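Local coordinates for YfdX protein (Salmonella enterica I, PDB 6A02), which is of unknown molecular function but is implicated in antibiotic stress and virulence of Salmonella Typhi, at residues N13-S18 with Y78-S83; S84-E89 with I128-L133; D99-A104 with E118-A123. One frame throughout, in Å; residues are numbered along the deposited sequence.

Interaction 1 of 3, residues N13-S18 with Y78-S83; sequences NNDKIS and YIRINS
Arg80, on strand 77-89, reaches over to the loop that precedes helix 19-36 and takes hold of one backbone oxygen, Lys16 O, with two nitrogens of its guanidinium group. The grip is side-on and close to the guanidinium plane. NE makes the shorter bond, 2.9 Å from Arg80 NE to Lys16 O, although it approaches from 42° above the carbonyl plane. Arg80 NH2, 3.2 Å from Lys16 O, lies in that plane on a lone pair. The arginine chain is bent at its third torsion (chi3 -67°), which brings the NE side of the group round to face the loop.

Asp15 supplies the cover: its CB sits 3.3 Å above the guanidinium plane of Arg80, over the centre of one face. No N-H of Arg80 points at the Asp15 carboxylate, which is attached to that same carbon; OD2 stays 4.5 Å from Arg80 NH1 and well out of the plane, so any attraction is probably one of charge alone. With an acceptor at the edge and a methylene overhead, the group is limited in both rotation and tilt. NH1 has a further, weak hydrogen bond to Val65 O.

Next along the loop, Ile17 lays its CG2 branch against the backbone, 3.3 Å from Ile81 C, while CD1 extends to Ser83 CB at 3.9 Å. Ser18 N then closes an almost straight bond (176°) to Arg80 O, 2.9 Å away, so Arg80 is held through both its main chain and its side chain. Ser18 OG turns elsewhere and caps Ala21 N. Against Ile17 the strand departs from regular pairing, as Ile81 and Asn82 both face Glu132. The loop thus ends in a helix N-cap and packs beside a classic beta bulge.

Interaction 2 of 3, residues S84-E89 with I128-L133; sequences SITVAE and IENQEL
Ser84 with Asn130 and Thr86 with Ile128 form antiparallel hydrogen-bonded pairs on either side of the non-hydrogen-bonded pair Ile85-Glu129, the axes of the two segments approaching to 4.7 Å at 148° between their directions. On the face with Ser84, Thr86 and Asn130, the amide nitrogen of Asn130 sits between the two hydroxyls of the neighbouring strand, its side chain crossing that of Thr86 at about a right angle. ND2 uses both hydrogens: one goes to Thr86 OG1, 3.0 Å from Asn130 ND2 and nearly straight; the other goes to Ser84 OG, 3.2 Å from ND2. Both hydroxyls lie close to the amide plane, which fixes how the group is turned. Asn130 OD1 accepts from a water 2.8 Å away that also meets Thr86 OG1; the same OD1 is hydrogen-bonded to Ser173 OG. These polar contacts span all three strands of an antiparallel sheet in which 125-135 is central, between 77-89 and 170-175. On the other face Glu129 stands extended, CG anti to the backbone N (chi1 -177°), and its CG rests 3.8 Å from Ser84 O. Gln131 NE2 reaches Glu129 OE1 at 3.1 Å from above the carboxylate plane, while OE2 serves Ser83 and Leu12 N. Beside it Ile85 packs against Phe36 of the second subunit.

Interaction 3 of 3, residues D99-A104 with E118-A123; sequences DAINKA and EALKLA
Between Ala100 and Ala119 the flat groups that matter are two peptide carbonyls, whose oxygens are bridged by a single water. The water donates to both, 2.6 Å to Ala100 O and 2.8 Å to Ala119 O, and so links two acceptors that could not bond each other. The flat group nearby, the Glu118 carboxylate, leads away from the interface: it is met on its syn side by Lys121 NZ, 17° out of its plane, in a salt bridge along its own helix.

The rest is close apolar packing. Ala100 CB lies 3.5 Å from Ala123 CB, and one turn on, Ala119 CB presses on the backbone of the opposite helix, 3.6 Å from Ala104 CA. Small residues at these two levels let the segment axes come within 8.1 Å of each other, running almost exactly antiparallel (173°). This is an alpha-helical hairpin, helix 94-109 turning back into helix 113-122 through a short connection.

Larger side chains close the seam on both flanks. Ile101 starts out away from the partner helix, but its CD1 swings back to Ala123 CB at 3.7 Å and also touches Leu120. Leu120 behaves likewise, bringing CD2 to Ala104 CB at 3.6 Å; it also touches Val125 and Val127 of the following strand, and Tyr156 of the second subunit rests on both Leu120 and Ile101. On the exposed flank Lys103 runs extended, so that CG and CD pass alongside Ala119 CB, and the turn at its last torsion (chi4 -109°) brings NZ to 3.6 Å from Ala119 CB, with Leu122 CD1 just beyond.

Overall arrangement
Interactions 1 and 2 are neighbours on strand 77-89, their centres about 13 Å apart: loop 13-18 packs on its first half, while strand 125-135 pairs along both halves, interaction 2 taking in the second. They touch directly, Arg80 CD packing against Gln131 OE1. Interaction 3 stands farther out, about 18 Å from interaction 2 and about 27 Å from interaction 1 between centres. Along the chain interaction 1 closes before interaction 2 opens, and both segments of interaction 3 lie between those of interaction 2, so the antiparallel pairing closes the base of the helical hairpin 94-109/113-122. All three contacts touch the second subunit, placing sheet and hairpin alike along an interface of the four-chain assembly.

Interaction 1 of 3, residues N13-S18 with Y78-S83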
loop_
_atom_site.group_PDB
_atom_site.type_symbol
_atom_site.label_atom_id
_atom_site.label_comp_id
_atom_site.label_asym_id
_atom_site.label_seq_id
_atom_site.Cartn_x
_atom_site.Cartn_y
_atom_site.Cartn_z
ATOM N N ASN A 13 -12.034 20.770 3.347
ATOM C CA ASN A 13 -12.096 21.966 4.178
ATOM C C ASN A 13 -11.513 23.193 3.491
ATOM O O ASN A 13 -11.288 24.207 4.163
ATOM C CB ASN A 13 -11.359 21.737 5.501
ATOM C CG ASN A 13 -12.232 21.115 6.553
ATOM O OD1 ASN A 13 -12.223 19.897 6.734
ATOM N ND2 ASN A 13 -12.998 21.945 7.260
ATOM N N ASN A 14 -11.252 23.119 2.185
ATOM C CA ASN A 14 -10.807 24.245 1.363
ATOM C C ASN A 14 -9.362 24.655 1.622
ATOM O O ASN A 14 -8.986 25.796 1.340
ATOM C CB ASN A 14 -11.745 25.460 1.442
ATOM C CG ASN A 14 -13.176 25.120 1.053
ATOM O OD1 ASN A 14 -13.416 24.393 0.087
ATOM N ND2 ASN A 14 -14.136 25.639 1.817
ATOM N N ASP A 15 -8.534 23.756 2.146
ATOM C CA ASP A 15 -7.110 24.033 2.296
ATOM C C ASP A 15 -6.375 23.633 1.024
ATOM O O ASP A 15 -6.699 22.615 0.401
ATOM C CB ASP A 15 -6.561 23.267 3.496
ATOM C CG ASP A 15 -7.266 23.642 4.789
ATOM O OD1 ASP A 15 -7.403 24.856 5.048
ATOM O OD2 ASP A 15 -7.705 22.730 5.521
ATOM N N LYS A 16 -5.380 24.431 0.642
ATOM C CA LYS A 16 -4.728 24.243 -0.647
ATOM C C LYS A 16 -3.789 23.040 -0.640
ATOM O O LYS A 16 -3.131 22.736 0.366
ATOM C CB LYS A 16 -3.979 25.516 -1.051
ATOM C CG LYS A 16 -4.919 26.604 -1.566
ATOM C CD LYS A 16 -4.205 27.934 -1.760
ATOM C CE LYS A 16 -5.167 29.000 -2.297
ATOM N NZ LYS A 16 -4.897 30.365 -1.748
ATOM N N ILE A 17 -3.746 22.360 -1.783
ATOM C CA ILE A 17 -2.920 21.181 -2.022
ATOM C C ILE A 17 -1.901 21.541 -3.095
ATOM O O ILE A 17 -2.253 22.171 -4.100
ATOM C CB ILE A 17 -3.804 20.010 -2.502
ATOM C CG1 ILE A 17 -4.868 19.634 -1.458
ATOM C CG2 ILE A 17 -2.937 18.815 -2.868
ATOM C CD1 ILE A 17 -5.975 18.747 -2.015
ATOM N N SER A 18 -0.640 21.141 -2.900
ATOM C CA SER A 18 0.434 21.544 -3.810
ATOM C C SER A 18 0.540 20.581 -4.988
ATOM O O SER A 18 1.078 19.476 -4.855
ATOM C CB SER A 18 1.777 21.658 -3.097
ATOM O OG SER A 18 2.803 21.912 -4.050
ATOM N N TYR A 78 5.001 19.602 7.412
ATOM C CA TYR A 78 4.355 18.797 6.387
ATOM C C TYR A 78 3.485 19.672 5.497
ATOM O O TYR A 78 2.775 20.562 5.984
ATOM C CB TYR A 78 3.455 17.759 7.048
ATOM C CG TYR A 78 4.180 16.530 7.514
ATOM C CD1 TYR A 78 4.609 15.573 6.597
ATOM C CD2 TYR A 78 4.402 16.297 8.871
ATOM C CE1 TYR A 78 5.273 14.431 7.008
ATOM C CE2 TYR A 78 5.056 15.141 9.303
ATOM C CZ TYR A 78 5.495 14.220 8.361
ATOM O OH TYR A 78 6.152 13.079 8.775
ATOM N N ILE A 79 3.528 19.406 4.190
ATOM C CA ILE A 79 2.629 20.034 3.227
ATOM C C ILE A 79 1.748 18.984 2.558
ATOM O O ILE A 79 2.141 17.824 2.373
ATOM C CB ILE A 79 3.361 20.883 2.163
ATOM C CG1 ILE A 79 4.333 20.020 1.351
ATOM C CG2 ILE A 79 4.051 22.108 2.801
ATOM C CD1 ILE A 79 4.718 20.664 0.000
ATOM N N ARG A 80 0.549 19.415 2.178
ATOM C CA ARG A 80 -0.423 18.570 1.488
ATOM C C ARG A 80 -0.079 18.453 0.010
ATOM O O ARG A 80 0.119 19.468 -0.670
ATOM C CB ARG A 80 -1.821 19.187 1.607
ATOM C CG ARG A 80 -2.391 19.181 3.018
ATOM C CD ARG A 80 -3.741 19.897 3.088
ATOM N NE ARG A 80 -3.556 21.317 2.832
ATOM C CZ ARG A 80 -3.311 22.224 3.776
ATOM N NH1 ARG A 80 -3.262 21.871 5.060
ATOM N NH2 ARG A 80 -3.123 23.495 3.429
ATOM N N ILE A 81 -0.036 17.221 -0.502
ATOM C CA ILE A 81 0.220 16.988 -1.918
ATOM C C ILE A 81 -0.896 16.243 -2.635
ATOM O O ILE A 81 -0.894 16.215 -3.874
ATOM C CB ILE A 81 1.589 16.315 -2.186
ATOM C CG1 ILE A 81 1.578 14.845 -1.761
ATOM C CG2 ILE A 81 2.697 17.080 -1.495
ATOM C CD1 ILE A 81 2.818 14.076 -2.204
ATOM N N ASN A 82 -1.841 15.644 -1.917
ATOM C CA ASN A 82 -2.962 14.979 -2.570
ATOM C C ASN A 82 -4.056 14.763 -1.542
ATOM O O ASN A 82 -3.789 14.675 -0.342
ATOM C CB ASN A 82 -2.544 13.641 -3.195
ATOM C CG ASN A 82 -3.614 13.068 -4.097
ATOM O OD1 ASN A 82 -3.946 13.657 -5.111
ATOM N ND2 ASN A 82 -4.172 11.920 -3.718
ATOM N N SER A 83 -5.292 14.653 -2.024
ATOM C CA SER A 83 -6.401 14.204 -1.196
ATOM C C SER A 83 -7.188 13.136 -1.936
ATOM O O SER A 83 -7.419 13.241 -3.147
ATOM C CB SER A 83 -7.368 15.333 -0.859
ATOM O OG SER A 83 -7.997 15.050 0.376
#

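Interaction 2 of 3, residues S84-E89 with I128-L133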
loop_
_atom_site.group_PDB
_atom_site.type_symbol
_atom_site.label_atom_id
_atom_site.label_comp_id
_atom_site.label_asym_id
_atom_site.label_seq_id
_atom_site.Cartn_x
_atom_site.Cartn_y
_atom_site.Cartn_z
ATOM N N SER A 84 -7.628 12.122 -1.195
ATOM C CA SER A 84 -8.526 11.111 -1.738
ATOM C C SER A 84 -9.596 10.778 -0.708
ATOM O O SER A 84 -9.546 11.221 0.443
ATOM C CB SER A 84 -7.776 9.841 -2.144
ATOM O OG SER A 84 -7.292 9.163 -0.996
ATOM N N ILE A 85 -10.570 9.973 -1.131
ATOM C CA ILE A 85 -11.717 9.620 -0.304
ATOM C C ILE A 85 -11.730 8.117 -0.055
ATOM O O ILE A 85 -11.475 7.327 -0.969
ATOM C CB ILE A 85 -13.025 10.048 -1.002
ATOM C CG1 ILE A 85 -13.052 11.567 -1.188
ATOM C CG2 ILE A 85 -14.254 9.580 -0.223
ATOM C CD1 ILE A 85 -13.119 12.323 0.106
ATOM N N THR A 86 -12.047 7.730 1.181
ATOM C CA THR A 86 -12.470 6.371 1.501
ATOM C C THR A 86 -13.898 6.397 2.020
ATOM O O THR A 86 -14.220 7.139 2.957
ATOM C CB THR A 86 -11.559 5.761 2.570
ATOM O OG1 THR A 86 -10.242 5.660 2.042
ATOM C CG2 THR A 86 -12.065 4.363 3.009
ATOM N N VAL A 87 -14.753 5.566 1.430
ATOM C CA VAL A 87 -16.117 5.391 1.913
ATOM C C VAL A 87 -16.212 4.067 2.659
ATOM O O VAL A 87 -15.470 3.115 2.386
ATOM C CB VAL A 87 -17.157 5.461 0.774
ATOM C CG1 VAL A 87 -17.145 6.836 0.142
ATOM C CG2 VAL A 87 -16.869 4.387 -0.270
ATOM N N ALA A 88 -17.128 4.015 3.623
ATOM C CA ALA A 88 -17.453 2.788 4.346
ATOM C C ALA A 88 -18.964 2.636 4.344
ATOM O O ALA A 88 -19.673 3.432 4.970
ATOM C CB ALA A 88 -16.926 2.844 5.779
ATOM N N GLU A 89 -19.459 1.617 3.651
ATOM C CA GLU A 89 -20.885 1.442 3.419
ATOM C C GLU A 89 -21.457 0.402 4.379
ATOM O O GLU A 89 -21.047 -0.761 4.351
ATOM C CB GLU A 89 -21.126 1.006 1.978
ATOM C CG GLU A 89 -20.611 2.003 0.959
ATOM C CD GLU A 89 -21.195 1.769 -0.413
ATOM O OE1 GLU A 89 -22.202 1.039 -0.520
ATOM O OE2 GLU A 89 -20.646 2.312 -1.385
ATOM N N ILE A 128 -14.110 9.281 4.807
ATOM C CA ILE A 128 -12.800 9.606 5.357
ATOM C C ILE A 128 -12.000 10.280 4.256
ATOM O O ILE A 128 -12.020 9.831 3.105
ATOM C CB ILE A 128 -12.087 8.323 5.832
ATOM C CG1 ILE A 128 -12.748 7.776 7.097
ATOM C CG2 ILE A 128 -10.596 8.571 6.055
ATOM C CD1 ILE A 128 -12.434 8.571 8.330
ATOM N N GLU A 129 -11.310 11.368 4.592
ATOM C CA GLU A 129 -10.441 12.040 3.641
ATOM C C GLU A 129 -8.995 11.663 3.940
ATOM O O GLU A 129 -8.533 11.811 5.079
ATOM C CB GLU A 129 -10.622 13.556 3.715
ATOM C CG GLU A 129 -9.789 14.277 2.703
ATOM C CD GLU A 129 -9.866 15.780 2.815
ATOM O OE1 GLU A 129 -9.978 16.301 3.945
ATOM O OE2 GLU A 129 -9.789 16.438 1.761
ATOM N N ASN A 130 -8.284 11.179 2.919
ATOM C CA ASN A 130 -6.890 10.756 3.062
ATOM C C ASN A 130 -6.011 11.835 2.454
ATOM O O ASN A 130 -6.011 12.031 1.236
ATOM C CB ASN A 130 -6.645 9.433 2.346
ATOM C CG ASN A 130 -7.651 8.392 2.702
ATOM O OD1 ASN A 130 -7.708 7.926 3.833
ATOM N ND2 ASN A 130 -8.453 7.996 1.716
ATOM N N GLN A 131 -5.253 12.522 3.293
ATOM C CA GLN A 131 -4.388 13.598 2.848
ATOM C C GLN A 131 -2.955 13.090 2.798
ATOM O O GLN A 131 -2.383 12.725 3.834
ATOM C CB GLN A 131 -4.498 14.800 3.783
ATOM C CG GLN A 131 -5.885 15.459 3.771
ATOM C CD GLN A 131 -5.939 16.719 4.602
ATOM O OE1 GLN A 131 -4.931 17.155 5.163
ATOM N NE2 GLN A 131 -7.122 17.317 4.683
ATOM N N GLU A 132 -2.389 13.053 1.600
ATOM C CA GLU A 132 -0.999 12.673 1.415
ATOM C C GLU A 132 -0.134 13.888 1.709
ATOM O O GLU A 132 -0.380 14.970 1.170
ATOM C CB GLU A 132 -0.797 12.212 -0.026
ATOM C CG GLU A 132 0.579 11.673 -0.296
ATOM C CD GLU A 132 0.797 11.260 -1.748
ATOM O OE1 GLU A 132 -0.127 11.419 -2.567
ATOM O OE2 GLU A 132 1.907 10.774 -2.065
ATOM N N LEU A 133 0.880 13.707 2.561
ATOM C CA LEU A 133 1.729 14.792 3.033
ATOM C C LEU A 133 3.193 14.437 2.842
ATOM O O LEU A 133 3.580 13.266 2.938
ATOM C CB LEU A 133 1.516 15.063 4.537
ATOM C CG LEU A 133 0.080 15.054 5.083
ATOM C CD1 LEU A 133 0.069 15.170 6.599
ATOM C CD2 LEU A 133 -0.735 16.179 4.474
HETATM O O HOH W 1 -8.887 5.488 4.662
#

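Interaction 3 of 3, residues D99-A104 with E118-A123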
loop_
_atom_site.group_PDB
_atom_site.type_symbol
_atom_site.label_atom_id
_atom_site.label_comp_id
_atom_site.label_asym_id
_atom_site.label_seq_id
_atom_site.Cartn_x
_atom_site.Cartn_y
_atom_site.Cartn_z
ATOM N N ASP A 99 -32.844 5.406 -2.326
ATOM C CA ASP A 99 -33.438 6.712 -2.066
ATOM C C ASP A 99 -32.464 7.624 -1.334
ATOM O O ASP A 99 -32.416 8.833 -1.591
ATOM C CB ASP A 99 -34.742 6.551 -1.280
ATOM C CG ASP A 99 -35.757 5.679 -2.004
ATOM O OD1 ASP A 99 -35.621 5.508 -3.234
ATOM O OD2 ASP A 99 -36.689 5.166 -1.347
ATOM N N ALA A 100 -31.664 7.061 -0.425
ATOM C CA ALA A 100 -30.698 7.878 0.299
ATOM C C ALA A 100 -29.543 8.310 -0.604
ATOM O O ALA A 100 -29.050 9.439 -0.496
ATOM C CB ALA A 100 -30.190 7.112 1.520
ATOM N N ILE A 101 -29.101 7.423 -1.497
ATOM C CA ILE A 101 -28.036 7.786 -2.429
ATOM C C ILE A 101 -28.518 8.852 -3.404
ATOM O O ILE A 101 -27.775 9.780 -3.749
ATOM C CB ILE A 101 -27.485 6.535 -3.136
ATOM C CG1 ILE A 101 -26.668 5.685 -2.158
ATOM C CG2 ILE A 101 -26.623 6.934 -4.321
ATOM C CD1 ILE A 101 -25.500 6.426 -1.522
ATOM N N ASN A 102 -29.775 8.754 -3.843
ATOM C CA ASN A 102 -30.318 9.761 -4.748
ATOM C C ASN A 102 -30.274 11.152 -4.128
ATOM O O ASN A 102 -29.998 12.139 -4.818
ATOM C CB ASN A 102 -31.742 9.394 -5.156
ATOM C CG ASN A 102 -32.393 10.465 -6.004
ATOM O OD1 ASN A 102 -32.032 10.657 -7.167
ATOM N ND2 ASN A 102 -33.349 11.181 -5.419
ATOM N N LYS A 103 -30.531 11.253 -2.821
ATOM C CA LYS A 103 -30.451 12.556 -2.171
ATOM C C LYS A 103 -29.001 13.017 -2.031
ATOM O O LYS A 103 -28.704 14.214 -2.135
ATOM C CB LYS A 103 -31.171 12.510 -0.819
ATOM C CG LYS A 103 -30.858 13.683 0.070
ATOM C CD LYS A 103 -31.424 13.485 1.469
ATOM C CE LYS A 103 -31.259 14.741 2.282
ATOM N NZ LYS A 103 -30.213 14.527 3.317
ATOM N N ALA A 104 -28.077 12.083 -1.790
ATOM C CA ALA A 104 -26.667 12.454 -1.750
ATOM C C ALA A 104 -26.216 13.027 -3.088
ATOM O O ALA A 104 -25.439 13.989 -3.132
ATOM C CB ALA A 104 -25.821 11.239 -1.368
ATOM N N GLU A 118 -23.814 14.601 5.105
ATOM C CA GLU A 118 -24.968 14.250 5.925
ATOM C C GLU A 118 -25.915 13.307 5.189
ATOM O O GLU A 118 -26.440 12.358 5.788
ATOM C CB GLU A 118 -25.667 15.514 6.429
ATOM C CG GLU A 118 -24.904 16.206 7.569
ATOM C CD GLU A 118 -24.511 15.248 8.705
ATOM O OE1 GLU A 118 -25.375 14.470 9.171
ATOM O OE2 GLU A 118 -23.333 15.271 9.130
ATOM N N ALA A 119 -26.129 13.528 3.889
ATOM C CA ALA A 119 -26.966 12.608 3.121
ATOM C C ALA A 119 -26.326 11.228 3.022
ATOM O O ALA A 119 -27.021 10.204 3.077
ATOM C CB ALA A 119 -27.248 13.174 1.728
ATOM N N LEU A 120 -24.999 11.176 2.874
ATOM C CA LEU A 120 -24.332 9.880 2.818
ATOM C C LEU A 120 -24.470 9.125 4.133
ATOM O O LEU A 120 -24.614 7.895 4.135
ATOM C CB LEU A 120 -22.868 10.048 2.408
ATOM C CG LEU A 120 -22.689 10.382 0.922
ATOM C CD1 LEU A 120 -21.233 10.689 0.613
ATOM C CD2 LEU A 120 -23.190 9.246 0.043
ATOM N N LYS A 121 -24.441 9.844 5.260
ATOM C CA LYS A 121 -24.663 9.201 6.554
ATOM C C LYS A 121 -26.031 8.532 6.602
ATOM O O LYS A 121 -26.165 7.410 7.104
ATOM C CB LYS A 121 -24.527 10.221 7.684
ATOM C CG LYS A 121 -23.107 10.635 8.007
ATOM C CD LYS A 121 -23.092 11.563 9.218
ATOM C CE LYS A 121 -21.723 12.177 9.441
ATOM N NZ LYS A 121 -21.734 13.113 10.600
ATOM N N LEU A 122 -27.060 9.198 6.069
ATOM C CA LEU A 122 -28.375 8.575 6.005
ATOM C C LEU A 122 -28.381 7.344 5.113
ATOM O O LEU A 122 -29.215 6.452 5.308
ATOM C CB LEU A 122 -29.418 9.587 5.529
ATOM C CG LEU A 122 -29.685 10.769 6.459
ATOM C CD1 LEU A 122 -30.813 11.627 5.898
ATOM C CD2 LEU A 122 -30.019 10.300 7.868
ATOM N N ALA A 123 -27.472 7.272 4.145
ATOM C CA ALA A 123 -27.313 6.096 3.302
ATOM C C ALA A 123 -26.435 5.033 3.937
ATOM O O ALA A 123 -26.135 4.030 3.282
ATOM C CB ALA A 123 -26.728 6.498 1.948
HETATM O O HOH W 2 -29.475 10.383 1.844
#